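Long-range contacts in sulfite reductase [ferredoxin] (Mycobacterium tuberculosis, PDB 1ZJ8), which is a monomeric sulfite reductase that carries siroheme and a [4Fe-4S] cluster and probably uses electrons from ferredoxin to reduce sulfite to sulfide: residues 121-126 with 369-374; 379-383 with 394-398; 276-280 with 323-328; 225-229 with 339-343. All coordinates share one frame; numbering follows the deposited sequence.

Interaction 1: residues 121-126 with 369-374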
loop_
_atom_site.group_PDB
_atom_site.type_symbol
_atom_site.label_atom_id
_atom_site.label_comp_id
_atom_site.label_asym_id
_atom_site.label_seq_id
_atom_site.Cartn_x
_atom_site.Cartn_y
_atom_site.Cartn_z
ATOM N N LEU A 121 14.853 11.424 -6.431
ATOM C CA LEU A 121 14.596 10.260 -7.275
ATOM C C LEU A 121 15.913 9.677 -7.818
ATOM O O LEU A 121 16.068 8.453 -7.915
ATOM C CB LEU A 121 13.667 10.640 -8.426
ATOM C CG LEU A 121 13.166 9.446 -9.263
ATOM C CD1 LEU A 121 12.078 8.692 -8.508
ATOM C CD2 LEU A 121 12.692 9.857 -10.674
ATOM N N ARG A 122 16.861 10.555 -8.146
ATOM C CA ARG A 122 18.194 10.134 -8.565
ATOM C C ARG A 122 18.967 9.402 -7.459
ATOM O O ARG A 122 19.639 8.386 -7.718
ATOM C CB ARG A 122 18.986 11.336 -9.032
ATOM C CG ARG A 122 20.348 10.970 -9.565
ATOM C CD ARG A 122 21.132 12.207 -9.910
ATOM N NE ARG A 122 20.334 13.171 -10.663
ATOM C CZ ARG A 122 20.026 13.039 -11.948
ATOM N NH1 ARG A 122 20.443 11.970 -12.642
ATOM N NH2 ARG A 122 19.293 13.979 -12.548
ATOM N N THR A 123 18.873 9.926 -6.239
ATOM C CA THR A 123 19.514 9.323 -5.079
ATOM C C THR A 123 18.956 7.907 -4.877
ATOM O O THR A 123 19.711 6.946 -4.818
ATOM C CB THR A 123 19.295 10.214 -3.819
ATOM O OG1 THR A 123 19.826 11.535 -4.055
ATOM C CG2 THR A 123 19.937 9.578 -2.548
ATOM N N LEU A 124 17.634 7.791 -4.822
ATOM C CA LEU A 124 16.973 6.496 -4.793
ATOM C C LEU A 124 17.523 5.542 -5.851
ATOM O O LEU A 124 17.718 4.357 -5.594
ATOM C CB LEU A 124 15.476 6.682 -5.017
ATOM C CG LEU A 124 14.634 6.848 -3.756
ATOM C CD1 LEU A 124 15.437 7.348 -2.543
ATOM C CD2 LEU A 124 13.456 7.792 -4.040
ATOM N N GLY A 125 17.774 6.069 -7.038
ATOM C CA GLY A 125 18.233 5.246 -8.139
ATOM C C GLY A 125 19.622 4.706 -7.907
ATOM O O GLY A 125 19.896 3.538 -8.176
ATOM N N GLN A 126 20.492 5.574 -7.400
ATOM C CA GLN A 126 21.892 5.235 -7.158
ATOM C C GLN A 126 22.100 4.318 -5.960
ATOM O O GLN A 126 22.907 3.390 -6.034
ATOM C CB GLN A 126 22.672 6.514 -6.977
ATOM C CG GLN A 126 22.702 7.336 -8.255
ATOM C CD GLN A 126 23.109 8.764 -8.033
ATOM O OE1 GLN A 126 23.251 9.222 -6.890
ATOM N NE2 GLN A 126 23.304 9.488 -9.133
ATOM N N LEU A 369 15.053 4.189 -12.246
ATOM C CA LEU A 369 14.747 5.386 -11.467
ATOM C C LEU A 369 15.711 6.515 -11.833
ATOM O O LEU A 369 15.323 7.695 -11.925
ATOM C CB LEU A 369 14.823 5.089 -9.953
ATOM C CG LEU A 369 13.733 4.175 -9.377
ATOM C CD1 LEU A 369 14.010 3.801 -7.921
ATOM C CD2 LEU A 369 12.374 4.840 -9.463
ATOM N N THR A 370 16.973 6.151 -12.049
ATOM C CA THR A 370 17.969 7.149 -12.387
ATOM C C THR A 370 17.677 7.631 -13.789
ATOM O O THR A 370 17.733 8.832 -14.061
ATOM C CB THR A 370 19.408 6.637 -12.189
ATOM O OG1 THR A 370 19.525 6.135 -10.855
ATOM C CG2 THR A 370 20.436 7.771 -12.349
ATOM N N ALA A 371 17.309 6.701 -14.663
ATOM C CA ALA A 371 16.966 7.048 -16.049
ATOM C C ALA A 371 15.820 8.070 -16.126
ATOM O O ALA A 371 15.864 9.008 -16.950
ATOM C CB ALA A 371 16.623 5.795 -16.819
ATOM N N VAL A 372 14.816 7.872 -15.268
ATOM C CA VAL A 372 13.651 8.760 -15.184
ATOM C C VAL A 372 14.066 10.149 -14.676
ATOM O O VAL A 372 13.555 11.169 -15.140
ATOM C CB VAL A 372 12.536 8.186 -14.231
ATOM C CG1 VAL A 372 11.428 9.224 -13.990
ATOM C CG2 VAL A 372 11.943 6.886 -14.768
ATOM N N ALA A 373 14.996 10.184 -13.729
ATOM C CA ALA A 373 15.472 11.460 -13.199
ATOM C C ALA A 373 16.069 12.338 -14.293
ATOM O O ALA A 373 15.838 13.551 -14.297
ATOM C CB ALA A 373 16.473 11.236 -12.078
ATOM N N ASP A 374 16.802 11.729 -15.227
ATOM C CA ASP A 374 17.424 12.475 -16.345
ATOM C C ASP A 374 16.407 12.923 -17.390
ATOM O O ASP A 374 16.544 14.007 -17.989
ATOM C CB ASP A 374 18.561 11.654 -16.980
ATOM C CG ASP A 374 19.681 11.363 -15.981
ATOM O OD1 ASP A 374 20.009 12.286 -15.199
ATOM O OD2 ASP A 374 20.198 10.217 -15.934
#

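Interaction 2: residues 379-383 with 394-398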
loop_
_atom_site.group_PDB
_atom_site.type_symbol
_atom_site.label_atom_id
_atom_site.label_comp_id
_atom_site.label_asym_id
_atom_site.label_seq_id
_atom_site.Cartn_x
_atom_site.Cartn_y
_atom_site.Cartn_z
ATOM N N ALA A 379 13.058 17.528 -19.366
ATOM C CA ALA A 379 11.732 18.100 -19.518
ATOM C C ALA A 379 11.505 19.301 -18.591
ATOM O O ALA A 379 10.449 19.948 -18.643
ATOM C CB ALA A 379 10.678 17.020 -19.253
ATOM N N GLY A 380 12.497 19.614 -17.764
ATOM C CA GLY A 380 12.421 20.780 -16.895
ATOM C C GLY A 380 11.547 20.583 -15.672
ATOM O O GLY A 380 11.091 21.569 -15.083
ATOM N N SER A 381 11.367 19.318 -15.259
ATOM C CA SER A 381 10.507 18.963 -14.118
ATOM C C SER A 381 11.288 18.510 -12.899
ATOM O O SER A 381 12.228 17.729 -13.019
ATOM C CB SER A 381 9.530 17.841 -14.505
ATOM O OG SER A 381 9.071 17.105 -13.363
ATOM N N ASP A 382 10.858 18.973 -11.726
ATOM C CA ASP A 382 11.451 18.598 -10.454
ATOM C C ASP A 382 10.437 17.975 -9.509
ATOM O O ASP A 382 10.714 17.892 -8.298
ATOM C CB ASP A 382 12.035 19.847 -9.792
ATOM C CG ASP A 382 12.872 19.542 -8.539
ATOM O OD1 ASP A 382 13.880 18.789 -8.658
ATOM O OD2 ASP A 382 12.520 20.080 -7.450
ATOM N N ARG A 383 9.277 17.546 -10.021
ATOM C CA ARG A 383 8.295 16.812 -9.194
ATOM C C ARG A 383 7.748 15.542 -9.839
ATOM O O ARG A 383 7.194 15.585 -10.940
ATOM C CB ARG A 383 7.053 17.645 -8.883
ATOM C CG ARG A 383 7.258 18.962 -8.196
ATOM C CD ARG A 383 6.269 19.957 -8.786
ATOM N NE ARG A 383 5.132 20.304 -7.935
ATOM C CZ ARG A 383 4.024 20.912 -8.366
ATOM N NH1 ARG A 383 3.853 21.204 -9.643
ATOM N NH2 ARG A 383 3.066 21.218 -7.506
ATOM N N ILE A 394 4.759 11.990 -13.281
ATOM C CA ILE A 394 5.643 13.163 -13.369
ATOM C C ILE A 394 4.835 14.427 -13.627
ATOM O O ILE A 394 4.063 14.455 -14.569
ATOM C CB ILE A 394 6.598 13.068 -14.591
ATOM C CG1 ILE A 394 7.145 11.651 -14.812
ATOM C CG2 ILE A 394 7.759 14.054 -14.451
ATOM C CD1 ILE A 394 8.117 11.202 -13.772
ATOM N N LEU A 395 5.046 15.487 -12.849
ATOM C CA LEU A 395 4.327 16.746 -13.067
ATOM C C LEU A 395 5.128 17.788 -13.872
ATOM O O LEU A 395 6.318 17.615 -14.131
ATOM C CB LEU A 395 3.932 17.339 -11.716
ATOM C CG LEU A 395 3.337 16.398 -10.687
ATOM C CD1 LEU A 395 2.967 17.192 -9.472
ATOM C CD2 LEU A 395 2.130 15.711 -11.247
ATOM N N ASP A 396 4.452 18.876 -14.245
ATOM C CA ASP A 396 5.079 20.050 -14.856
ATOM C C ASP A 396 5.775 19.737 -16.173
ATOM O O ASP A 396 6.881 20.220 -16.413
ATOM C CB ASP A 396 6.083 20.676 -13.898
ATOM C CG ASP A 396 5.593 20.696 -12.453
ATOM O OD1 ASP A 396 4.392 20.443 -12.218
ATOM O OD2 ASP A 396 6.429 20.949 -11.552
ATOM N N ILE A 397 5.136 18.915 -17.006
ATOM C CA ILE A 397 5.598 18.653 -18.367
ATOM C C ILE A 397 4.906 19.662 -19.302
ATOM O O ILE A 397 3.678 19.595 -19.495
ATOM C CB ILE A 397 5.269 17.176 -18.858
ATOM C CG1 ILE A 397 5.727 16.115 -17.854
ATOM C CG2 ILE A 397 5.907 16.879 -20.207
ATOM C CD1 ILE A 397 7.153 16.273 -17.355
ATOM N N PRO A 398 5.677 20.602 -19.884
ATOM C CA PRO A 398 5.082 21.480 -20.891
ATOM C C PRO A 398 4.781 20.761 -22.214
ATOM O O PRO A 398 5.433 19.768 -22.547
ATOM C CB PRO A 398 6.132 22.577 -21.082
ATOM C CG PRO A 398 7.414 21.948 -20.706
ATOM C CD PRO A 398 7.096 20.914 -19.647
#

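Interaction 3: residues 276-280 with 323-328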
loop_
_atom_site.group_PDB
_atom_site.type_symbol
_atom_site.label_atom_id
_atom_site.label_comp_id
_atom_site.label_asym_id
_atom_site.label_seq_id
_atom_site.Cartn_x
_atom_site.Cartn_y
_atom_site.Cartn_z
ATOM N N GLU A 276 -7.165 22.063 11.063
ATOM C CA GLU A 276 -7.413 21.222 12.231
ATOM C C GLU A 276 -7.087 19.733 11.972
ATOM O O GLU A 276 -7.212 18.906 12.888
ATOM C CB GLU A 276 -8.891 21.372 12.674
ATOM C CG GLU A 276 -9.240 22.610 13.566
ATOM C CD GLU A 276 -10.764 22.976 13.609
ATOM O OE1 GLU A 276 -11.660 22.118 13.375
ATOM O OE2 GLU A 276 -11.064 24.165 13.876
ATOM N N VAL A 277 -6.635 19.398 10.757
ATOM C CA VAL A 277 -6.435 18.000 10.355
ATOM C C VAL A 277 -5.341 17.304 11.164
ATOM O O VAL A 277 -5.588 16.226 11.711
ATOM C CB VAL A 277 -6.223 17.833 8.797
ATOM C CG1 VAL A 277 -5.870 16.387 8.413
ATOM C CG2 VAL A 277 -7.472 18.267 8.036
ATOM N N PRO A 278 -4.135 17.891 11.238
ATOM C CA PRO A 278 -3.072 17.305 12.080
ATOM C C PRO A 278 -3.508 17.022 13.535
ATOM O O PRO A 278 -3.138 15.989 14.129
ATOM C CB PRO A 278 -1.971 18.378 12.034
ATOM C CG PRO A 278 -2.166 19.085 10.746
ATOM C CD PRO A 278 -3.663 19.086 10.513
ATOM N N GLU A 279 -4.289 17.954 14.076
ATOM C CA GLU A 279 -4.817 17.901 15.447
ATOM C C GLU A 279 -5.759 16.681 15.635
ATOM O O GLU A 279 -5.641 15.870 16.563
ATOM C CB GLU A 279 -5.622 19.188 15.664
ATOM C CG GLU A 279 -5.460 19.890 16.969
ATOM C CD GLU A 279 -6.426 21.089 17.074
ATOM O OE1 GLU A 279 -7.635 20.944 16.739
ATOM O OE2 GLU A 279 -5.975 22.180 17.511
ATOM N N VAL A 280 -6.711 16.588 14.723
ATOM C CA VAL A 280 -7.718 15.556 14.766
ATOM C C VAL A 280 -7.059 14.206 14.513
ATOM O O VAL A 280 -7.430 13.199 15.136
ATOM C CB VAL A 280 -8.794 15.831 13.712
ATOM C CG1 VAL A 280 -9.753 14.651 13.596
ATOM C CG2 VAL A 280 -9.538 17.130 14.040
ATOM N N LEU A 323 -10.169 15.631 22.183
ATOM C CA LEU A 323 -10.286 16.972 21.583
ATOM C C LEU A 323 -10.821 18.003 22.572
ATOM O O LEU A 323 -10.558 19.200 22.422
ATOM C CB LEU A 323 -11.196 16.971 20.346
ATOM C CG LEU A 323 -10.695 16.243 19.094
ATOM C CD1 LEU A 323 -11.792 16.180 18.037
ATOM C CD2 LEU A 323 -9.441 16.894 18.516
ATOM N N LYS A 324 -11.587 17.532 23.562
ATOM C CA LYS A 324 -12.362 18.390 24.463
ATOM C C LYS A 324 -13.274 19.340 23.684
ATOM O O LYS A 324 -13.506 20.461 24.123
ATOM C CB LYS A 324 -11.462 19.200 25.400
ATOM C CG LYS A 324 -10.281 18.453 25.996
ATOM C CD LYS A 324 -10.698 17.301 26.908
ATOM C CE LYS A 324 -9.628 17.034 27.979
ATOM N NZ LYS A 324 -8.250 16.978 27.428
ATOM N N ARG A 325 -13.791 18.911 22.538
ATOM C CA ARG A 325 -14.738 19.742 21.776
ATOM C C ARG A 325 -15.508 18.930 20.729
ATOM O O ARG A 325 -15.047 17.869 20.300
ATOM C CB ARG A 325 -14.008 20.886 21.069
ATOM C CG ARG A 325 -13.323 20.447 19.799
ATOM C CD ARG A 325 -12.261 21.413 19.338
ATOM N NE ARG A 325 -11.508 20.850 18.218
ATOM C CZ ARG A 325 -11.967 20.750 16.970
ATOM N NH1 ARG A 325 -13.185 21.174 16.643
ATOM N NH2 ARG A 325 -11.192 20.223 16.036
ATOM N N PRO A 326 -16.677 19.429 20.294
ATOM C CA PRO A 326 -17.368 18.680 19.243
ATOM C C PRO A 326 -16.668 18.843 17.887
ATOM O O PRO A 326 -15.909 19.804 17.699
ATOM C CB PRO A 326 -18.782 19.294 19.231
ATOM C CG PRO A 326 -18.656 20.617 19.860
ATOM C CD PRO A 326 -17.419 20.638 20.702
ATOM N N LEU A 327 -16.887 17.877 16.990
ATOM C CA LEU A 327 -16.541 18.022 15.584
ATOM C C LEU A 327 -17.767 18.548 14.893
ATOM O O LEU A 327 -18.884 18.258 15.318
ATOM C CB LEU A 327 -16.166 16.687 14.972
ATOM C CG LEU A 327 -14.872 16.071 15.486
ATOM C CD1 LEU A 327 -14.729 14.632 15.003
ATOM C CD2 LEU A 327 -13.706 16.921 15.020
ATOM N N ILE A 328 -17.553 19.328 13.837
ATOM C CA ILE A 328 -18.640 19.838 13.014
ATOM C C ILE A 328 -19.197 18.677 12.175
ATOM O O ILE A 328 -18.429 17.868 11.664
ATOM C CB ILE A 328 -18.156 20.976 12.090
ATOM C CG1 ILE A 328 -17.583 22.139 12.915
ATOM C CG2 ILE A 328 -19.273 21.458 11.144
ATOM C CD1 ILE A 328 -16.041 22.272 12.786
#

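Interaction 4: residues 225-229 with 339-343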
loop_
_atom_site.group_PDB
_atom_site.type_symbol
_atom_site.label_atom_id
_atom_site.label_comp_id
_atom_site.label_asym_id
_atom_site.label_seq_id
_atom_site.Cartn_x
_atom_site.Cartn_y
_atom_site.Cartn_z
ATOM N N GLY A 225 -7.674 15.434 -1.439
ATOM C CA GLY A 225 -8.848 16.110 -1.982
ATOM C C GLY A 225 -9.433 15.446 -3.222
ATOM O O GLY A 225 -10.244 16.056 -3.927
ATOM N N LEU A 226 -8.980 14.222 -3.510
ATOM C CA LEU A 226 -9.638 13.283 -4.452
ATOM C C LEU A 226 -9.790 11.934 -3.751
ATOM O O LEU A 226 -9.097 11.662 -2.784
ATOM C CB LEU A 226 -8.788 13.058 -5.718
ATOM C CG LEU A 226 -8.656 14.163 -6.759
ATOM C CD1 LEU A 226 -7.688 13.737 -7.868
ATOM C CD2 LEU A 226 -10.015 14.517 -7.330
ATOM N N GLN A 227 -10.668 11.076 -4.245
ATOM C CA GLN A 227 -10.726 9.684 -3.766
ATOM C C GLN A 227 -9.789 8.815 -4.617
ATOM O O GLN A 227 -10.265 7.964 -5.358
ATOM C CB GLN A 227 -12.159 9.124 -3.855
ATOM C CG GLN A 227 -13.234 9.829 -3.000
ATOM C CD GLN A 227 -14.657 9.513 -3.512
ATOM O OE1 GLN A 227 -15.079 8.358 -3.499
ATOM N NE2 GLN A 227 -15.376 10.530 -3.973
ATOM N N ASP A 228 -8.474 9.063 -4.525
ATOM C CA ASP A 228 -7.452 8.293 -5.271
ATOM C C ASP A 228 -6.460 7.590 -4.347
ATOM O O ASP A 228 -5.350 7.259 -4.758
ATOM C CB ASP A 228 -6.703 9.197 -6.259
ATOM C CG ASP A 228 -6.052 10.395 -5.591
ATOM O OD1 ASP A 228 -5.917 10.405 -4.348
ATOM O OD2 ASP A 228 -5.697 11.343 -6.320
ATOM N N VAL A 229 -6.872 7.359 -3.100
ATOM C CA VAL A 229 -5.995 6.827 -2.047
ATOM C C VAL A 229 -6.628 5.662 -1.254
ATOM O O VAL A 229 -6.313 5.435 -0.084
ATOM C CB VAL A 229 -5.563 7.968 -1.055
ATOM C CG1 VAL A 229 -4.731 9.033 -1.763
ATOM C CG2 VAL A 229 -6.776 8.608 -0.381
ATOM N N PRO A 339 -12.334 3.996 -10.246
ATOM C CA PRO A 339 -11.214 4.514 -9.475
ATOM C C PRO A 339 -10.348 5.510 -10.259
ATOM O O PRO A 339 -10.407 5.551 -11.481
ATOM C CB PRO A 339 -10.396 3.247 -9.137
ATOM C CG PRO A 339 -11.237 2.126 -9.475
ATOM C CD PRO A 339 -12.108 2.592 -10.599
ATOM N N ILE A 340 -9.554 6.298 -9.541
ATOM C CA ILE A 340 -8.612 7.221 -10.151
ATOM C C ILE A 340 -7.175 6.731 -9.951
ATOM O O ILE A 340 -6.608 6.839 -8.852
ATOM C CB ILE A 340 -8.766 8.636 -9.550
ATOM C CG1 ILE A 340 -10.230 9.106 -9.639
ATOM C CG2 ILE A 340 -7.797 9.633 -10.234
ATOM C CD1 ILE A 340 -11.024 8.884 -8.383
ATOM N N ASP A 341 -6.570 6.204 -11.010
ATOM C CA ASP A 341 -5.160 5.803 -10.916
ATOM C C ASP A 341 -4.189 6.815 -11.504
ATOM O O ASP A 341 -2.988 6.640 -11.351
ATOM C CB ASP A 341 -4.908 4.402 -11.494
ATOM C CG ASP A 341 -5.172 4.302 -12.988
ATOM O OD1 ASP A 341 -5.381 5.332 -13.622
ATOM O OD2 ASP A 341 -5.159 3.174 -13.531
ATOM N N HIS A 342 -4.710 7.860 -12.157
ATOM C CA HIS A 342 -3.898 8.905 -12.780
ATOM C C HIS A 342 -2.956 8.436 -13.867
ATOM O O HIS A 342 -2.004 9.105 -14.167
ATOM C CB HIS A 342 -3.100 9.661 -11.720
ATOM C CG HIS A 342 -3.958 10.318 -10.694
ATOM N ND1 HIS A 342 -4.816 11.352 -11.002
ATOM C CD2 HIS A 342 -4.103 10.083 -9.372
ATOM C CE1 HIS A 342 -5.451 11.726 -9.910
ATOM N NE2 HIS A 342 -5.047 10.963 -8.910
ATOM N N VAL A 343 -3.233 7.315 -14.491
ATOM C CA VAL A 343 -2.411 6.862 -15.600
ATOM C C VAL A 343 -2.747 7.610 -16.914
ATOM O O VAL A 343 -3.913 7.847 -17.218
ATOM C CB VAL A 343 -2.521 5.329 -15.743
ATOM C CG1 VAL A 343 -2.225 4.870 -17.157
ATOM C CG2 VAL A 343 -1.579 4.644 -14.734
#

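Interaction 1: residues 121-126 with 369-374
L121 sets its CD2 methyl between the backbone of L369 and the side chain of V372, 3.6 Å from V372 CG1, while its CD1 lies 4.0 Å from L369 CD2. Its CG stands anti to the backbone N (chi1 -172°), which swings both methyls across to helix 366-379. One residue on, R122 lays an aliphatic CB beside A373 CB and bends at chi3, bringing one guanidinium face over that same methyl. NH1 then reaches D374 OD1 at 2.6 Å, in the guanidinium plane and on the syn side of the carboxylate but tilted out of its plane; NH2 adds only a weak bond to the same oxygen. L124 contributes its CB, against L369 CD1. G125 is the point of nearest backbone approach, its CA 4.7 Å from T370 CA, and with no side chain in between T370 OG1 rests over it while bonding back to G366 O. The segments' axes come within 7.7 Å and run nearly antiparallel, at 153°. Helices 118-131 and 366-379, one from each ferredoxin-like half domain, thus pair side by side. Buried leucine and valine methyls, facing strands 115-116 and 384-386, hold the helices together, while the R122-D374 ion pair meets the solvent side.

Interaction 2: residues 379-383 with 394-398
R383 O accepts the backbone N-H of L395 at 2.9 Å, the bond by which the chain entering strand 384-386 joins its antiparallel neighbour 392-397 in a beta hairpin. The strand carries a G1 beta bulge near its end: D396 and I397 both face N353 on the next strand, and D396 takes the positive phi of 61° that this bulge demands. On the other segment helix 366-379 ends in a Schellman motif at G380, so the chain turns from helix to sheet within a few residues. S381 holds the middle of this turn. Its OG, anti to the backbone N, donates to L395 O at 2.9 Å, tilted 23° from the carbonyl plane, and also receives a weak bond from R383 N. A379 CB and S381 CB both pack on I397 CD1, at 4.1 and 4.0 Å, while I397 also meets L402 and L405 of helix 399-411. At the border R383, bent at chi2 and chi3, carries its guanidinium across L395 and D396. The same arginine has a second carboxylate partner, since its NH2 pairs with E187. L395 CD1 sits above the centre of its guanidinium face, and D396 lies at the edge, where the ion pair forms through NH1, although both of its hydrogen bonds are weak. One nitrogen serves both oxygens of D396, R383 NH1 lying 2.7 Å from OD1 and 3.2 Å from OD2, with the carboxylate plane turned 40° from the guanidinium.

Interaction 3: residues 276-280 with 323-328
L323 points CD2 at the start of helix 277-291, where it lies 4.3 Å from V280 CA and 4.5 Å from V280 CG2. After K324, whose positive phi breaks away from helix 311-323, R325 reaches across to helix 277-291. Its CG sits between the backbone N and the carbonyl carbon (chi1 79°), and from there the chain runs extended to NE, carrying the guanidinium out to two glutamates. NH2 makes a weak hydrogen bond to E276 OE1 at 3.3 Å and a long ionic contact to E279 OE1 at 3.7 Å. Both carboxylates are strongly turned against the guanidinium, by 65° and 58°, so neither meets it in the flat two-pronged manner; the attraction is probably mostly electrostatic. V280 CG2 lies 4.0 Å from R325 NH2, approaching obliquely. L327 then returns to the apolar side and brings CD2 within 4.3 Å of V280 CG2, beside A270 and L318. I328 adds only its CD1, near E276 OE1, while its backbone pairs with W271. The arrangement is a small salt-bridge network beside V280, L323 and L327, joining a helix that packs on the six-stranded mixed sheet containing strands 236-243 and 266-272 to the loop leading into that sheet's outermost strand, 328-329.

Interaction 4: residues 225-229 with 339-343
The H342 imidazole meets the 225-229 loop edge-on: D228 OD2 and L226 CD1 both lie at its rim, near the ring plane, while I340 CG2 from its own segment covers part of one face, offset toward the rim. NE2 donates to D228 OD2 at 2.7 Å, a nearly straight bond of 169°. The oxygen lies in the ring plane, but the nitrogen comes to the anti side of the carboxylate, somewhat out of its plane, and the two planes are 69° apart. L226 CD1 touches the neighbouring carbon, H342 CE1, at 3.6 Å, which gives the polar edge an apolar flank. D228 holds its CG between the backbone N and the carbonyl carbon (chi1 57°), a torsion that turns the carboxylate toward the imidazole, OD2 foremost. Both its oxygens are engaged: OD2 also bonds S182 OG, and OD1 bonds S224 OG at the end of strand 219-224. On the ring's far nitrogen, ND1 pairs with Q346 NE2 as modelled. Alongside, the backbones come closest at D228 and I340, where D228 CB lies 3.5 Å from I340 O and 3.9 Å from I340 CB. I340 CD1 reaches the carbonyl O of Q227, the residue at the centre of an inverse gamma turn. This His-carboxylate pair ties the loop between strands 219-224 and 236-243 of the mixed sheet to the linker running from strand 328-329 into strand 344-347, with P183 and L184 packed against the imidazole.

Interaction 1 uses helix 366-379 and interaction 2 the turn that leaves it; they touch through V372 CG1 and I394 CD1, and both are largely buried, with an arginine-aspartate pair at the border. They differ in what lies beneath: two helices meeting through methyl groups in interaction 1, a backbone and serine hydrogen-bond set in interaction 2. Interactions 3 and 4 are only partly buried and involve the same mixed sheet, interaction 3 at its outer strand 328-329 and interaction 4 at the loop after strand 219-224. Interaction 3, farthest from the chain centre, combines weak or long ionic contacts with a few aliphatic ones; interaction 4, nearest to it, has one straight His-carboxylate bond, and its second segment leads into the sheet that holds strand 392-397.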